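Local coordinates for protein 2,4-dihydroxyhept-2-ene-1,7-dioic acid aldolase (Kordia algicida OT-1, PDB 6BDE) that binds heme and, as a heme nitric oxide/oxygen (H-NOX) protein, probably senses nitric oxide in signalling, at residues A[117-122]-A[131-136]; A[139-144]-A[160-165]. The protein carries 1 engineered substitution. All blocks are in the same frame, centred on the assembly; numbering follows the deposited sequence.

Interaction 1 of 2, residues A[117-122]-A[131-136]. With HEM (protoporphyrin IX containing Fe), chain B.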
ATOM      1  N   PRO A 117      -8.980  -0.933   3.789  1.00 28.29           N
ATOM      2  CA  PRO A 117      -9.858  -0.617   2.662  1.00 29.62           C
ATOM      3  C   PRO A 117     -10.727  -1.822   2.318  1.00 30.19           C
ATOM      4  O   PRO A 117     -10.622  -2.889   2.918  1.00 32.85           O
ATOM      5  CB  PRO A 117      -8.871  -0.296   1.540  1.00 30.66           C
ATOM      6  CG  PRO A 117      -7.706  -1.176   1.836  1.00 31.62           C
ATOM      7  CD  PRO A 117      -7.611  -1.253   3.344  1.00 27.92           C
ATOM      8  N   THR A 118     -11.598  -1.632   1.334  1.00 26.24           N
ATOM      9  CA  THR A 118     -12.409  -2.710   0.789  1.00 30.11           C
ATOM     10  C   THR A 118     -12.027  -2.952  -0.663  1.00 26.49           C
ATOM     11  O   THR A 118     -11.800  -2.005  -1.424  1.00 29.11           O
ATOM     12  CB  THR A 118     -13.906  -2.396   0.890  1.00 34.74           C
ATOM     13  OG1 THR A 118     -14.150  -1.052   0.459  1.00 35.80           O
ATOM     14  CG2 THR A 118     -14.383  -2.553   2.322  1.00 30.26           C
ATOM     15  N   PHE A 119     -11.931  -4.224  -1.036  1.00 30.10           N
ATOM     16  CA  PHE A 119     -11.712  -4.636  -2.414  1.00 30.22           C
ATOM     17  C   PHE A 119     -12.860  -5.541  -2.831  1.00 33.77           C
ATOM     18  O   PHE A 119     -13.145  -6.537  -2.157  1.00 37.29           O
ATOM     19  CB  PHE A 119     -10.375  -5.367  -2.580  1.00 27.82           C
ATOM     20  CG  PHE A 119      -9.179  -4.455  -2.601  1.00 29.28           C
ATOM     21  CD1 PHE A 119      -8.784  -3.833  -3.776  1.00 30.72           C
ATOM     22  CD2 PHE A 119      -8.441  -4.232  -1.450  1.00 32.29           C
ATOM     23  CE1 PHE A 119      -7.679  -3.000  -3.799  1.00 32.98           C
ATOM     24  CE2 PHE A 119      -7.335  -3.400  -1.467  1.00 29.44           C
ATOM     25  CZ  PHE A 119      -6.955  -2.783  -2.643  1.00 29.65           C
ATOM     26  N   VAL A 120     -13.521  -5.196  -3.931  1.00 28.80           N
ATOM     27  CA  VAL A 120     -14.652  -5.961  -4.445  1.00 34.32           C
ATOM     28  C   VAL A 120     -14.309  -6.423  -5.853  1.00 32.39           C
ATOM     29  O   VAL A 120     -14.082  -5.595  -6.745  1.00 31.55           O
ATOM     30  CB  VAL A 120     -15.949  -5.139  -4.438  1.00 33.96           C
ATOM     31  CG1 VAL A 120     -17.112  -5.981  -4.940  1.00 32.68           C
ATOM     32  CG2 VAL A 120     -16.228  -4.609  -3.043  1.00 36.29           C
ATOM     33  N   VAL A 121     -14.273  -7.737  -6.050  1.00 33.50           N
ATOM     34  CA  VAL A 121     -13.998  -8.303  -7.366  1.00 35.13           C
ATOM     35  C   VAL A 121     -15.248  -8.183  -8.227  1.00 32.66           C
ATOM     36  O   VAL A 121     -16.347  -8.563  -7.806  1.00 34.35           O
ATOM     37  CB  VAL A 121     -13.548  -9.766  -7.245  1.00 32.84           C
ATOM     38  CG1 VAL A 121     -13.343 -10.375  -8.627  1.00 37.06           C
ATOM     39  CG2 VAL A 121     -12.276  -9.864  -6.419  1.00 33.33           C
ATOM     40  N   GLU A 122     -15.084  -7.639  -9.433  1.00 34.01           N
ATOM     41  CA  GLU A 122     -16.157  -7.591 -10.416  1.00 38.78           C
ATOM     42  C   GLU A 122     -15.956  -8.558 -11.572  1.00 42.12           C
ATOM     43  O   GLU A 122     -16.937  -9.095 -12.088  1.00 48.43           O
ATOM     44  CB  GLU A 122     -16.309  -6.170 -10.973  1.00 41.28           C
ATOM     45  CG  GLU A 122     -16.786  -5.155  -9.947  1.00 38.45           C
ATOM     46  CD  GLU A 122     -17.082  -3.799 -10.559  1.00 49.54           C
ATOM     47  OE1 GLU A 122     -16.535  -3.499 -11.641  1.00 50.29           O
ATOM     48  OE2 GLU A 122     -17.864  -3.033  -9.957  1.00 48.76           O
ATOM     49  N   MET A 131     -11.044  -5.059  -9.878  1.00 30.60           N
ATOM     50  CA  MET A 131     -11.502  -4.861  -8.512  1.00 31.05           C
ATOM     51  C   MET A 131     -11.803  -3.391  -8.266  1.00 33.40           C
ATOM     52  O   MET A 131     -11.195  -2.504  -8.872  1.00 33.37           O
ATOM     53  CB  MET A 131     -10.463  -5.344  -7.490  1.00 34.55           C
ATOM     54  CG  MET A 131     -10.257  -6.846  -7.463  1.00 37.83           C
ATOM     55  SD  MET A 131      -9.266  -7.357  -6.048  1.00 38.41           S
ATOM     56  CE  MET A 131      -7.755  -6.449  -6.347  1.00 35.31           C
ATOM     57  N   ILE A 132     -12.747  -3.143  -7.364  1.00 30.60           N
ATOM     58  CA  ILE A 132     -13.092  -1.795  -6.931  1.00 35.53           C
ATOM     59  C   ILE A 132     -12.463  -1.562  -5.566  1.00 29.46           C
ATOM     60  O   ILE A 132     -12.741  -2.296  -4.609  1.00 31.79           O
ATOM     61  CB  ILE A 132     -14.614  -1.587  -6.880  1.00 32.68           C
ATOM     62  CG1 ILE A 132     -15.246  -1.906  -8.234  1.00 38.56           C
ATOM     63  CG2 ILE A 132     -14.935  -0.157  -6.474  1.00 33.34           C
ATOM     64  CD1 ILE A 132     -14.753  -1.023  -9.359  1.00 36.41           C
ATOM     65  N   TYR A 133     -11.612  -0.547  -5.478  1.00 30.36           N
ATOM     66  CA  TYR A 133     -10.973  -0.151  -4.233  1.00 24.72           C
ATOM     67  C   TYR A 133     -11.753   1.009  -3.631  1.00 27.09           C
ATOM     68  O   TYR A 133     -12.050   1.985  -4.324  1.00 28.21           O
ATOM     69  CB  TYR A 133      -9.515   0.248  -4.482  1.00 26.90           C
ATOM     70  CG  TYR A 133      -8.863   1.045  -3.370  1.00 25.38           C
ATOM     71  CD1 TYR A 133      -8.231   0.406  -2.312  1.00 25.57           C
ATOM     72  CD2 TYR A 133      -8.855   2.435  -3.394  1.00 26.20           C
ATOM     73  CE1 TYR A 133      -7.624   1.127  -1.301  1.00 26.94           C
ATOM     74  CE2 TYR A 133      -8.255   3.164  -2.384  1.00 28.66           C
ATOM     75  CZ  TYR A 133      -7.640   2.504  -1.341  1.00 26.32           C
ATOM     76  OH  TYR A 133      -7.036   3.222  -0.332  1.00 28.81           O
ATOM     77  N   LYS A 134     -12.091   0.896  -2.349  1.00 27.56           N
ATOM     78  CA  LYS A 134     -12.822   1.942  -1.644  1.00 30.28           C
ATOM     79  C   LYS A 134     -12.155   2.189  -0.300  1.00 30.76           C
ATOM     80  O   LYS A 134     -11.982   1.255   0.490  1.00 32.34           O
ATOM     81  CB  LYS A 134     -14.294   1.563  -1.456  1.00 31.77           C
ATOM     82  CG  LYS A 134     -15.144   1.781  -2.696  1.00 33.82           C
ATOM     83  CD  LYS A 134     -16.630   1.699  -2.386  1.00 34.22           C
ATOM     84  CE  LYS A 134     -17.456   1.833  -3.656  1.00 38.86           C
ATOM     85  NZ  LYS A 134     -18.918   1.869  -3.384  1.00 36.10           N
ATOM     86  N   SER A 135     -11.784   3.444  -0.050  1.00 28.41           N
ATOM     87  CA  SER A 135     -11.197   3.848   1.222  1.00 27.70           C
ATOM     88  C   SER A 135     -11.170   5.366   1.330  1.00 26.64           C
ATOM     89  O   SER A 135     -10.743   6.050   0.395  1.00 27.75           O
ATOM     90  CB  SER A 135      -9.783   3.288   1.374  1.00 34.45           C
ATOM     91  OG  SER A 135      -9.134   3.861   2.497  1.00 33.82           O
ATOM     92  N   SER A 136     -11.614   5.901   2.469  1.00 27.29           N
ATOM     93  CA  SER A 136     -11.578   7.346   2.672  1.00 28.36           C
ATOM     94  C   SER A 136     -10.156   7.893   2.668  1.00 34.23           C
ATOM     95  O   SER A 136      -9.970   9.104   2.502  1.00 35.53           O
ATOM     96  CB  SER A 136     -12.267   7.707   3.989  1.00 28.37           C
ATOM     97  OG  SER A 136     -11.574   7.147   5.091  1.00 32.78           O
TER
HETATM   98  CHA HEM B 201      -3.577  -1.149   5.091  1.00 38.91           C
HETATM   99  CHB HEM B 201      -1.417  -5.913   6.546  1.00 36.41           C
HETATM  100  CHC HEM B 201      -1.759  -7.680   1.337  1.00 37.90           C
HETATM  101  CHD HEM B 201      -3.696  -2.812  -0.171  1.00 31.59           C
HETATM  102  C1A HEM B 201      -2.887  -2.603   5.651  1.00 35.01           C
HETATM  103  C2A HEM B 201      -2.395  -2.384   6.959  1.00 39.84           C
HETATM  104  C3A HEM B 201      -1.867  -3.559   7.312  1.00 38.67           C
HETATM  105  C4A HEM B 201      -2.073  -4.390   6.192  1.00 36.53           C
HETATM  106  CMA HEM B 201      -1.197  -3.922   8.635  1.00 39.23           C
HETATM  107  CAA HEM B 201      -2.477  -1.108   7.795  1.00 32.68           C
HETATM  108  CBA HEM B 201      -3.794  -1.141   8.578  1.00 36.99           C
HETATM  109  CGA HEM B 201      -3.896   0.035   9.546  1.00 38.82           C
HETATM  110  O1A HEM B 201      -4.816   0.059  10.407  1.00 40.13           O
HETATM  111  O2A HEM B 201      -3.064   0.979   9.490  1.00 40.66           O
HETATM  112  C1B HEM B 201      -1.363  -6.660   5.071  1.00 36.52           C
HETATM  113  C2B HEM B 201      -0.543  -7.957   4.923  1.00 36.40           C
HETATM  114  C3B HEM B 201      -0.675  -8.354   3.560  1.00 39.00           C
HETATM  115  C4B HEM B 201      -1.558  -7.309   2.943  1.00 35.51           C
HETATM  116  CMB HEM B 201       0.241  -8.671   6.025  1.00 46.72           C
HETATM  117  CAB HEM B 201      -0.081  -9.576   2.867  1.00 38.06           C
HETATM  118  CBB HEM B 201      -0.326 -10.789   3.317  1.00 53.14           C
HETATM  119  C1C HEM B 201      -2.339  -6.199   0.702  1.00 34.91           C
HETATM  120  C2C HEM B 201      -2.219  -6.181  -0.705  1.00 32.73           C
HETATM  121  C3C HEM B 201      -2.698  -4.979  -1.070  1.00 33.14           C
HETATM  122  C4C HEM B 201      -3.076  -4.363   0.138  1.00 31.83           C
HETATM  123  CMC HEM B 201      -1.672  -7.282  -1.610  1.00 35.05           C
HETATM  124  CAC HEM B 201      -2.820  -4.412  -2.480  1.00 43.12           C
HETATM  125  CBC HEM B 201      -3.994  -4.391  -3.074  1.00 46.74           C
HETATM  126  C1D HEM B 201      -3.700  -2.120   1.354  1.00 30.76           C
HETATM  127  C2D HEM B 201      -3.898  -0.628   1.219  1.00 29.79           C
HETATM  128  C3D HEM B 201      -3.877  -0.139   2.553  1.00 27.82           C
HETATM  129  C4D HEM B 201      -3.659  -1.369   3.460  1.00 30.76           C
HETATM  130  CMD HEM B 201      -4.098   0.182  -0.059  1.00 30.63           C
HETATM  131  CAD HEM B 201      -4.042   1.317   2.991  1.00 30.61           C
HETATM  132  CBD HEM B 201      -5.293   1.496   3.845  1.00 32.71           C
HETATM  133  CGD HEM B 201      -6.432   1.990   2.960  1.00 32.24           C
HETATM  134  O1D HEM B 201      -6.308   1.953   1.708  1.00 30.69           O
HETATM  135  O2D HEM B 201      -7.488   2.426   3.487  1.00 30.75           O
HETATM  136  NA  HEM B 201      -2.663  -3.842   5.041  1.00 35.39           N
HETATM  137  NB  HEM B 201      -1.995  -6.147   3.762  1.00 37.45           N
HETATM  138  NC  HEM B 201      -2.819  -5.047   1.336  1.00 33.52           N
HETATM  139  ND  HEM B 201      -3.459  -2.700   2.704  1.00 32.89           N
HETATM  140 FE   HEM B 201      -3.232  -4.628   3.267  1.00 33.46          FE
HETATM  141  O   HOH W   1     -14.494  -1.666  -2.433  1.00 36.44           O
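Phe119 and Tyr133 sit opposite each other as a non-hydrogen-bonded pair of two antiparallel strands, their rings meeting obliquely with planes at 52°. The CB of Phe119 lies near Met131 SD, CG is anti to the carbonyl carbon (chi1 -77°), and the ring stands out from the sheet on the face it shares with Met131 and Tyr133, its CZ toward the heme. CD1 meets Met131 CE at 3.8 Å, CE1 rests against CB and CD1 of Tyr133, and CZ, the tip, is 3.5 Å from Tyr133 CD1 and 3.4 Å from the heme vinyl carbon CBC. The thioether of Met131 thus makes an oblique Met-aromatic contact with this ring, and Met147 of helix 140-153 touches both side chains. With an alanine here, the gap left between Met131 CE and Tyr133 CD1 would probably free the heme vinyl to shift and leave the Tyr133 ring less supported. Tyr133 and Ser135, with Arg137, make up the Tyr-x-Ser-x-Arg signature of H-NOX proteins, which grips a heme propionate. Tyr133 OH donates to HEM O1D at 2.5 Å, the acceptor lying at the ring edge and in its plane, while OH also bonds to Met139 N. Ser135 OG is placed to donate to the other oxygen, O2D, though the modelled separation is too short to be taken literally. Pro117 wedges alongside, its CB 3.4 Å from Tyr133 CE1, its ring against the same carboxylate and touching His104, the axial ligand of the iron. On the opposite face, Thr118 and Val120 pair with Lys134 and Ile132. Backbone bonds run both ways in these hydrogen-bonded pairs, Thr118 N reaching Lys134 O at 3.0 Å nearly straight (170°). A water bonded to Thr118 OG1 donates to Ile132 O at 2.9 Å. The extended Glu122 chain brings its carboxylate OE2 against Ile132 CG1.

Interaction 2 of 2, residues A[139-144]-A[160-165]; sequences MHHFGL and IILEKI. With HEM (protoporphyrin IX containing Fe), chain B.
His140 ND1 and His141 ND1 share a 2.9 Å hydrogen bond, each nitrogen at the edge of the other ring and in its plane, and Leu162 brings its CD2 methyl to both rings from the neighbouring strand. That methyl lies 3.9 Å from His140 ND1 and 3.8 Å from His141 ND1, oblique to each ring. His140 CG stands between its backbone N and carbonyl carbon (chi1 38°), which turns the ring back beside the next residue and within bonding distance of His141. Leu144, one turn on, lays CD2 over the centre of the His141 ring, while its CD1 slides past Ile160 to meet CG2 at 3.7 Å and also reaches Leu162 CD1 at 4.1 Å. This is helix-on-sheet packing of the H-NOX fold, with helix 140-153 against the antiparallel sheet: its start lies along strand 158-164, nearly antiparallel to it (168°), over Leu162 and Ile160, which point toward it, with Leu68 of helix 63-81 also touching His141 and Leu144. Farther along the strand, the extended Lys164 crosses His140 at about a right angle, CE 4.1 Å from CE1. The Lys164 amine stays off the imidazole, while Asp64 of helix 63-81 touches both histidines. The heme takes other residues of the helix start: Phe142 directs its ring edge at pyrrole carbon HEM C2D, 3.5 Å from CD2, and Met139 rests SD on HEM CAD, the first carbon of a propionate arm.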
ATOM      1  N   MET A 139      -5.521   5.677  -0.558  1.00 27.06           N
ATOM      2  CA  MET A 139      -4.177   5.115  -0.677  1.00 27.32           C
ATOM      3  C   MET A 139      -4.093   4.090  -1.801  1.00 28.59           C
ATOM      4  O   MET A 139      -3.490   3.025  -1.646  1.00 30.01           O
ATOM      5  CB  MET A 139      -3.740   4.507   0.651  1.00 26.77           C
ATOM      6  CG  MET A 139      -3.590   5.535   1.763  1.00 28.87           C
ATOM      7  SD  MET A 139      -3.107   4.825   3.346  1.00 34.60           S
ATOM      8  CE  MET A 139      -1.523   4.101   2.926  1.00 32.09           C
ATOM      9  N   HIS A 140      -4.689   4.410  -2.954  1.00 25.25           N
ATOM     10  CA  HIS A 140      -4.726   3.465  -4.066  1.00 26.69           C
ATOM     11  C   HIS A 140      -3.327   3.120  -4.563  1.00 24.97           C
ATOM     12  O   HIS A 140      -3.065   1.978  -4.960  1.00 25.77           O
ATOM     13  CB  HIS A 140      -5.577   4.035  -5.202  1.00 28.93           C
ATOM     14  CG  HIS A 140      -5.414   5.511  -5.401  1.00 26.29           C
ATOM     15  ND1 HIS A 140      -4.373   6.054  -6.123  1.00 27.85           N
ATOM     16  CD2 HIS A 140      -6.162   6.555  -4.976  1.00 28.32           C
ATOM     17  CE1 HIS A 140      -4.485   7.369  -6.132  1.00 28.51           C
ATOM     18  NE2 HIS A 140      -5.563   7.700  -5.444  1.00 27.64           N
ATOM     19  N   HIS A 141      -2.413   4.093  -4.559  1.00 28.73           N
ATOM     20  CA  HIS A 141      -1.060   3.825  -5.027  1.00 26.19           C
ATOM     21  C   HIS A 141      -0.234   3.038  -4.020  1.00 27.82           C
ATOM     22  O   HIS A 141       0.728   2.369  -4.414  1.00 28.10           O
ATOM     23  CB  HIS A 141      -0.355   5.135  -5.387  1.00 25.63           C
ATOM     24  CG  HIS A 141      -0.525   5.526  -6.821  1.00 31.09           C
ATOM     25  ND1 HIS A 141      -1.763   5.681  -7.407  1.00 30.40           N
ATOM     26  CD2 HIS A 141       0.385   5.773  -7.793  1.00 27.89           C
ATOM     27  CE1 HIS A 141      -1.609   6.016  -8.675  1.00 30.84           C
ATOM     28  NE2 HIS A 141      -0.315   6.079  -8.935  1.00 33.73           N
ATOM     29  N   PHE A 142      -0.581   3.105  -2.732  1.00 27.03           N
ATOM     30  CA  PHE A 142       0.003   2.179  -1.768  1.00 28.30           C
ATOM     31  C   PHE A 142      -0.377   0.744  -2.109  1.00 29.91           C
ATOM     32  O   PHE A 142       0.473  -0.155  -2.088  1.00 28.74           O
ATOM     33  CB  PHE A 142      -0.448   2.539  -0.351  1.00 31.98           C
ATOM     34  CG  PHE A 142       0.131   1.652   0.717  1.00 30.56           C
ATOM     35  CD1 PHE A 142       1.446   1.800   1.125  1.00 33.05           C
ATOM     36  CD2 PHE A 142      -0.645   0.675   1.320  1.00 30.90           C
ATOM     37  CE1 PHE A 142       1.979   0.985   2.110  1.00 35.93           C
ATOM     38  CE2 PHE A 142      -0.120  -0.141   2.306  1.00 31.45           C
ATOM     39  CZ  PHE A 142       1.194   0.014   2.701  1.00 37.48           C
ATOM     40  N   GLY A 143      -1.649   0.514  -2.441  1.00 28.01           N
ATOM     41  CA  GLY A 143      -2.062  -0.801  -2.891  1.00 28.27           C
ATOM     42  C   GLY A 143      -1.476  -1.179  -4.235  1.00 27.00           C
ATOM     43  O   GLY A 143      -1.179  -2.352  -4.476  1.00 27.89           O
ATOM     44  N   LEU A 144      -1.299  -0.199  -5.127  1.00 27.95           N
ATOM     45  CA  LEU A 144      -0.684  -0.480  -6.421  1.00 28.23           C
ATOM     46  C   LEU A 144       0.745  -0.976  -6.250  1.00 27.34           C
ATOM     47  O   LEU A 144       1.171  -1.908  -6.941  1.00 28.04           O
ATOM     48  CB  LEU A 144      -0.719   0.771  -7.303  1.00 25.26           C
ATOM     49  CG  LEU A 144       0.024   0.700  -8.640  1.00 27.11           C
ATOM     50  CD1 LEU A 144      -0.505  -0.434  -9.503  1.00 28.53           C
ATOM     51  CD2 LEU A 144      -0.077   2.025  -9.379  1.00 29.03           C
ATOM     52  N   ILE A 160      -1.453  -2.649 -14.788  1.00 34.82           N
ATOM     53  CA  ILE A 160      -2.488  -2.294 -13.823  1.00 30.26           C
ATOM     54  C   ILE A 160      -2.940  -0.871 -14.116  1.00 36.53           C
ATOM     55  O   ILE A 160      -2.157   0.077 -13.980  1.00 35.80           O
ATOM     56  CB  ILE A 160      -1.992  -2.432 -12.376  1.00 28.21           C
ATOM     57  CG1 ILE A 160      -1.433  -3.837 -12.140  1.00 31.83           C
ATOM     58  CG2 ILE A 160      -3.123  -2.138 -11.401  1.00 26.97           C
ATOM     59  CD1 ILE A 160      -0.993  -4.092 -10.715  1.00 31.19           C
ATOM     60  N   ILE A 161      -4.200  -0.726 -14.518  1.00 33.43           N
ATOM     61  CA  ILE A 161      -4.784   0.562 -14.869  1.00 32.50           C
ATOM     62  C   ILE A 161      -5.710   0.991 -13.741  1.00 31.85           C
ATOM     63  O   ILE A 161      -6.537   0.199 -13.273  1.00 32.13           O
ATOM     64  CB  ILE A 161      -5.540   0.488 -16.208  1.00 32.44           C
ATOM     65  CG1 ILE A 161      -4.595   0.041 -17.325  1.00 37.52           C
ATOM     66  CG2 ILE A 161      -6.176   1.830 -16.541  1.00 37.39           C
ATOM     67  CD1 ILE A 161      -5.299  -0.310 -18.617  1.00 45.97           C
ATOM     68  N   LEU A 162      -5.569   2.238 -13.304  1.00 31.37           N
ATOM     69  CA  LEU A 162      -6.377   2.795 -12.229  1.00 29.23           C
ATOM     70  C   LEU A 162      -7.342   3.824 -12.800  1.00 35.14           C
ATOM     71  O   LEU A 162      -6.924   4.753 -13.498  1.00 35.66           O
ATOM     72  CB  LEU A 162      -5.500   3.436 -11.151  1.00 26.93           C
ATOM     73  CG  LEU A 162      -4.976   2.535 -10.028  1.00 27.35           C
ATOM     74  CD1 LEU A 162      -4.020   1.474 -10.562  1.00 30.91           C
ATOM     75  CD2 LEU A 162      -4.311   3.366  -8.940  1.00 28.17           C
ATOM     76  N   GLU A 163      -8.628   3.654 -12.502  1.00 30.93           N
ATOM     77  CA  GLU A 163      -9.673   4.586 -12.916  1.00 34.20           C
ATOM     78  C   GLU A 163     -10.325   5.150 -11.661  1.00 36.97           C
ATOM     79  O   GLU A 163     -10.987   4.417 -10.919  1.00 37.46           O
ATOM     80  CB  GLU A 163     -10.708   3.901 -13.808  1.00 35.62           C
ATOM     81  CG  GLU A 163     -10.147   3.314 -15.091  1.00 54.38           C
ATOM     82  CD  GLU A 163     -11.235   2.797 -16.012  1.00 66.88           C
ATOM     83  OE1 GLU A 163     -12.417   2.819 -15.607  1.00 66.82           O
ATOM     84  OE2 GLU A 163     -10.910   2.367 -17.139  1.00 69.11           O
ATOM     85  N   LYS A 164     -10.138   6.446 -11.426  1.00 32.64           N
ATOM     86  CA  LYS A 164     -10.719   7.103 -10.260  1.00 34.06           C
ATOM     87  C   LYS A 164     -12.205   7.332 -10.508  1.00 35.22           C
ATOM     88  O   LYS A 164     -12.583   8.193 -11.309  1.00 38.16           O
ATOM     89  CB  LYS A 164     -10.002   8.419  -9.973  1.00 41.10           C
ATOM     90  CG  LYS A 164      -8.539   8.265  -9.596  1.00 44.50           C
ATOM     91  CD  LYS A 164      -7.936   9.599  -9.184  1.00 50.94           C
ATOM     92  CE  LYS A 164      -6.428   9.505  -9.039  1.00 48.42           C
ATOM     93  NZ  LYS A 164      -5.798  10.849  -8.926  1.00 49.83           N
ATOM     94  N   ILE A 165     -13.050   6.555  -9.828  1.00 31.02           N
ATOM     95  CA  ILE A 165     -14.489   6.776  -9.927  1.00 35.72           C
ATOM     96  C   ILE A 165     -14.877   8.049  -9.187  1.00 36.06           C
ATOM     97  O   ILE A 165     -15.672   8.856  -9.683  1.00 42.88           O
ATOM     98  CB  ILE A 165     -15.258   5.550  -9.403  1.00 32.38           C
ATOM     99  CG1 ILE A 165     -14.688   4.263 -10.008  1.00 38.87           C
ATOM    100  CG2 ILE A 165     -16.737   5.679  -9.721  1.00 33.11           C
ATOM    101  CD1 ILE A 165     -14.668   4.252 -11.524  1.00 49.12           C
TER
HETATM  102  CHA HEM B 201      -3.577  -1.149   5.091  1.00 38.91           C
HETATM  103  CHB HEM B 201      -1.417  -5.913   6.546  1.00 36.41           C
HETATM  104  CHC HEM B 201      -1.759  -7.680   1.337  1.00 37.90           C
HETATM  105  CHD HEM B 201      -3.696  -2.812  -0.171  1.00 31.59           C
HETATM  106  C1A HEM B 201      -2.887  -2.603   5.651  1.00 35.01           C
HETATM  107  C2A HEM B 201      -2.395  -2.384   6.959  1.00 39.84           C
HETATM  108  C3A HEM B 201      -1.867  -3.559   7.312  1.00 38.67           C
HETATM  109  C4A HEM B 201      -2.073  -4.390   6.192  1.00 36.53           C
HETATM  110  CMA HEM B 201      -1.197  -3.922   8.635  1.00 39.23           C
HETATM  111  CAA HEM B 201      -2.477  -1.108   7.795  1.00 32.68           C
HETATM  112  CBA HEM B 201      -3.794  -1.141   8.578  1.00 36.99           C
HETATM  113  CGA HEM B 201      -3.896   0.035   9.546  1.00 38.82           C
HETATM  114  O1A HEM B 201      -4.816   0.059  10.407  1.00 40.13           O
HETATM  115  O2A HEM B 201      -3.064   0.979   9.490  1.00 40.66           O
HETATM  116  C1B HEM B 201      -1.363  -6.660   5.071  1.00 36.52           C
HETATM  117  C2B HEM B 201      -0.543  -7.957   4.923  1.00 36.40           C
HETATM  118  C3B HEM B 201      -0.675  -8.354   3.560  1.00 39.00           C
HETATM  119  C4B HEM B 201      -1.558  -7.309   2.943  1.00 35.51           C
HETATM  120  CMB HEM B 201       0.241  -8.671   6.025  1.00 46.72           C
HETATM  121  CAB HEM B 201      -0.081  -9.576   2.867  1.00 38.06           C
HETATM  122  CBB HEM B 201      -0.326 -10.789   3.317  1.00 53.14           C
HETATM  123  C1C HEM B 201      -2.339  -6.199   0.702  1.00 34.91           C
HETATM  124  C2C HEM B 201      -2.219  -6.181  -0.705  1.00 32.73           C
HETATM  125  C3C HEM B 201      -2.698  -4.979  -1.070  1.00 33.14           C
HETATM  126  C4C HEM B 201      -3.076  -4.363   0.138  1.00 31.83           C
HETATM  127  CMC HEM B 201      -1.672  -7.282  -1.610  1.00 35.05           C
HETATM  128  CAC HEM B 201      -2.820  -4.412  -2.480  1.00 43.12           C
HETATM  129  CBC HEM B 201      -3.994  -4.391  -3.074  1.00 46.74           C
HETATM  130  C1D HEM B 201      -3.700  -2.120   1.354  1.00 30.76           C
HETATM  131  C2D HEM B 201      -3.898  -0.628   1.219  1.00 29.79           C
HETATM  132  C3D HEM B 201      -3.877  -0.139   2.553  1.00 27.82           C
HETATM  133  C4D HEM B 201      -3.659  -1.369   3.460  1.00 30.76           C
HETATM  134  CMD HEM B 201      -4.098   0.182  -0.059  1.00 30.63           C
HETATM  135  CAD HEM B 201      -4.042   1.317   2.991  1.00 30.61           C
HETATM  136  CBD HEM B 201      -5.293   1.496   3.845  1.00 32.71           C
HETATM  137  CGD HEM B 201      -6.432   1.990   2.960  1.00 32.24           C
HETATM  138  O1D HEM B 201      -6.308   1.953   1.708  1.00 30.69           O
HETATM  139  O2D HEM B 201      -7.488   2.426   3.487  1.00 30.75           O
HETATM  140  NA  HEM B 201      -2.663  -3.842   5.041  1.00 35.39           N
HETATM  141  NB  HEM B 201      -1.995  -6.147   3.762  1.00 37.45           N
HETATM  142  NC  HEM B 201      -2.819  -5.047   1.336  1.00 33.52           N
HETATM  143  ND  HEM B 201      -3.459  -2.700   2.704  1.00 32.89           N
HETATM  144 FE   HEM B 201      -3.232  -4.628   3.267  1.00 33.46          FE

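Interaction 1 is partly buried and joins two strands of the antiparallel sheet through backbone bonds; interaction 2 is a smaller surface contact between a helix and a third strand, with no hydrogen bond across it. The two meet where strand 128-134 leads into helix 140-153, at the bond between Tyr133 OH and Met139 N. Strand 171-178, between the strands 128-134 and 158-164, ties both to one sheet. Their chemistry differs accordingly: 117-122 with 131-136 brings aromatic, sulfur and hydroxyl groups to a heme propionate and vinyl, whereas 139-144 with 160-165 relies on leucine and isoleucine methyls packed against each other and a histidine pair, its heme contacts coming from the helix start alone.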